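Local structure of stage III sporulation protein AH (Bacillus subtilis, 3TUF) at residues A149-E154 / I158-K163. The protein joins with SpoIIQ across the intercellular space to form a channel through which the mother cell triggers forespore-specific gene expression during sporulation. Sequence-based numbering, arbitrary orientation.
Sequences ALVNAE and INITVK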
ATOM      1  N   ALA B 149      11.633   6.640  -2.925  1.00 44.92           N
ATOM      2  CA  ALA B 149      12.079   5.747  -1.863  1.00 46.84           C
ATOM      3  C   ALA B 149      11.318   4.445  -1.887  1.00 43.40           C
ATOM      4  O   ALA B 149      10.172   4.413  -2.325  1.00 53.15           O
ATOM      5  CB  ALA B 149      11.878   6.388  -0.516  1.00 53.84           C
ATOM      6  N   LEU B 150      11.926   3.380  -1.353  1.00 42.76           N
ATOM      7  CA  LEU B 150      11.303   2.061  -1.372  1.00 42.62           C
ATOM      8  C   LEU B 150      11.588   1.358  -0.063  1.00 40.26           C
ATOM      9  O   LEU B 150      12.747   1.382   0.399  1.00 42.53           O
ATOM     10  CB  LEU B 150      11.899   1.294  -2.537  1.00 42.07           C
ATOM     11  CG  LEU B 150      11.664  -0.179  -2.658  1.00 46.20           C
ATOM     12  CD1 LEU B 150      10.219  -0.434  -2.920  1.00 47.51           C
ATOM     13  CD2 LEU B 150      12.575  -0.698  -3.843  1.00 41.63           C
ATOM     14  N   VAL B 151      10.575   0.735   0.517  1.00 30.36           N
ATOM     15  CA  VAL B 151      10.641   0.309   1.909  1.00 33.90           C
ATOM     16  C   VAL B 151       9.952  -1.019   2.030  1.00 38.79           C
ATOM     17  O   VAL B 151       8.750  -1.170   1.704  1.00 34.26           O
ATOM     18  CB  VAL B 151       9.855   1.274   2.901  1.00 31.52           C
ATOM     19  CG1 VAL B 151       9.744   0.671   4.373  1.00 36.83           C
ATOM     20  CG2 VAL B 151      10.457   2.695   2.964  1.00 32.89           C
ATOM     21  N   ASN B 152      10.679  -1.987   2.558  1.00 45.26           N
ATOM     22  CA  ASN B 152      10.108  -3.297   2.781  1.00 44.81           C
ATOM     23  C   ASN B 152      10.305  -3.578   4.241  1.00 47.44           C
ATOM     24  O   ASN B 152      11.450  -3.651   4.729  1.00 59.89           O
ATOM     25  CB  ASN B 152      10.740  -4.370   1.844  1.00 39.62           C
ATOM     26  CG  ASN B 152      10.272  -5.812   2.169  1.00 41.77           C
ATOM     27  OD1 ASN B 152       9.906  -6.166   3.293  1.00 45.60           O
ATOM     28  ND2 ASN B 152      10.318  -6.657   1.164  1.00 48.60           N
ATOM     29  N   ALA B 153       9.185  -3.715   4.931  1.00 44.10           N
ATOM     30  CA  ALA B 153       9.182  -3.747   6.378  1.00 47.91           C
ATOM     31  C   ALA B 153       8.738  -5.109   6.834  1.00 49.45           C
ATOM     32  O   ALA B 153       8.317  -5.304   7.982  1.00 52.81           O
ATOM     33  CB  ALA B 153       8.234  -2.686   6.909  1.00 45.80           C
ATOM     34  N   GLU B 154       8.829  -6.072   5.936  1.00 53.41           N
ATOM     35  CA  GLU B 154       8.161  -7.336   6.202  1.00 60.07           C
ATOM     36  C   GLU B 154       8.828  -8.295   7.196  1.00 57.36           C
ATOM     37  O   GLU B 154       8.120  -8.978   7.948  1.00 87.14           O
ATOM     38  CB  GLU B 154       7.849  -8.066   4.923  1.00 59.67           C
ATOM     39  CG  GLU B 154       6.814  -9.094   5.140  1.00 56.78           C
ATOM     40  CD  GLU B 154       6.385  -9.715   3.833  1.00 70.62           C
ATOM     41  OE1 GLU B 154       7.098  -9.510   2.784  1.00 61.80           O
ATOM     42  OE2 GLU B 154       5.331 -10.404   3.868  1.00 75.23           O
ATOM     43  N   ILE B 158      14.249  -4.190   8.281  1.00 45.19           N
ATOM     44  CA  ILE B 158      13.522  -3.264   7.426  1.00 43.97           C
ATOM     45  C   ILE B 158      14.488  -2.713   6.362  1.00 40.63           C
ATOM     46  O   ILE B 158      15.502  -2.078   6.690  1.00 43.57           O
ATOM     47  CB  ILE B 158      13.048  -2.040   8.228  1.00 41.73           C
ATOM     48  CG1 ILE B 158      12.358  -2.413   9.559  1.00 48.49           C
ATOM     49  CG2 ILE B 158      12.214  -1.162   7.384  1.00 47.43           C
ATOM     50  CD1 ILE B 158      11.274  -3.533   9.507  1.00 49.33           C
ATOM     51  N   ASN B 159      14.178  -2.900   5.095  1.00 39.10           N
ATOM     52  CA  ASN B 159      15.057  -2.425   4.036  1.00 34.81           C
ATOM     53  C   ASN B 159      14.491  -1.242   3.399  1.00 36.11           C
ATOM     54  O   ASN B 159      13.284  -1.234   3.071  1.00 44.57           O
ATOM     55  CB  ASN B 159      15.244  -3.485   2.962  1.00 46.84           C
ATOM     56  CG  ASN B 159      16.190  -4.498   3.407  1.00 51.11           C
ATOM     57  OD1 ASN B 159      15.789  -5.598   3.876  1.00 57.07           O
ATOM     58  ND2 ASN B 159      17.488  -4.129   3.379  1.00 53.63           N
ATOM     59  N   ILE B 160      15.336  -0.243   3.202  1.00 34.55           N
ATOM     60  CA  ILE B 160      14.838   1.017   2.728  1.00 30.78           C
ATOM     61  C   ILE B 160      15.825   1.431   1.727  1.00 34.99           C
ATOM     62  O   ILE B 160      17.041   1.483   2.007  1.00 33.97           O
ATOM     63  CB  ILE B 160      14.914   2.067   3.807  1.00 35.86           C
ATOM     64  CG1 ILE B 160      14.037   1.647   4.999  1.00 36.55           C
ATOM     65  CG2 ILE B 160      14.603   3.550   3.235  1.00 33.11           C
ATOM     66  CD1 ILE B 160      14.156   2.645   6.164  1.00 26.71           C
ATOM     67  N   THR B 161      15.322   1.738   0.541  1.00 31.82           N
ATOM     68  CA  THR B 161      16.225   2.136  -0.518  1.00 38.25           C
ATOM     69  C   THR B 161      15.748   3.468  -0.992  1.00 37.44           C
ATOM     70  O   THR B 161      14.524   3.695  -1.189  1.00 42.41           O
ATOM     71  CB  THR B 161      16.298   1.098  -1.670  1.00 37.12           C
ATOM     72  OG1 THR B 161      16.339  -0.219  -1.100  1.00 40.60           O
ATOM     73  CG2 THR B 161      17.558   1.342  -2.560  1.00 35.62           C
ATOM     74  N   VAL B 162      16.718   4.355  -1.143  1.00 40.73           N
ATOM     75  CA  VAL B 162      16.436   5.736  -1.414  1.00 44.30           C
ATOM     76  C   VAL B 162      17.243   6.104  -2.669  1.00 50.34           C
ATOM     77  O   VAL B 162      18.407   5.700  -2.822  1.00 56.53           O
ATOM     78  CB  VAL B 162      16.746   6.536  -0.122  1.00 43.26           C
ATOM     79  CG1 VAL B 162      17.324   7.896  -0.400  1.00 52.39           C
ATOM     80  CG2 VAL B 162      15.483   6.608   0.733  1.00 44.79           C
ATOM     81  N   LYS B 163      16.597   6.780  -3.617  1.00 56.75           N
ATOM     82  CA  LYS B 163      17.299   7.349  -4.768  1.00 63.26           C
ATOM     83  C   LYS B 163      18.125   8.516  -4.277  1.00 65.98           C
ATOM     84  O   LYS B 163      17.573   9.392  -3.621  1.00 67.89           O
ATOM     85  CB  LYS B 163      16.293   7.853  -5.797  1.00 63.64           C
ATOM     86  CG  LYS B 163      15.993   6.858  -6.937  1.00 74.77           C
ATOM     87  CD  LYS B 163      17.119   6.793  -7.975  1.00 89.52           C
ATOM     88  CE  LYS B 163      16.651   6.165  -9.300  1.00 95.06           C
ATOM     89  NZ  LYS B 163      15.948   7.180 -10.133  1.00 93.44           N
TER
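Leu150 and Thr161 face each other as a hydrogen-bonded pair in an antiparallel β-hairpin, the strands running at 173°. Thr161 N gives a nearly straight bond to Leu150 O (2.6 Å), and Thr161 O accepts from Leu150 N in return. Asn152 and Asn159 repeat this reciprocal pair of hydrogen bonds nearer the turn, Asn152 N meeting Asn159 O at 2.8 Å. Between these pairs Val151 sits beside Ile160 on the opposite face, CG2 to CG2 at 4.2 Å. Ile158 closes the apolar row: its CB and CG2 lie by Asn152 O, CG2 at 3.7 Å, and CG2 also borders Val151 CG1. With CG1 beside its own backbone N (chi1 -48°) and the chain bent again at chi2, CD1 swings back over Ala153, 3.8 Å from Ala153 CA and 4.1 Å from Ala153 CB. An alanine in place of Ile158 would remove both branches and would probably leave Ala153 and Val151 CG1 without this apolar cover. Strand 188-194 flanks 158-163 in parallel, while Leu150 packs on helix 84-107 and Ala149 on helix 114-143. At the end of its strand Asn152 forms an Asx turn, its OD1 accepting from Glu154 N (2.9 Å), while its ND2 bonds to Tyr88 OH.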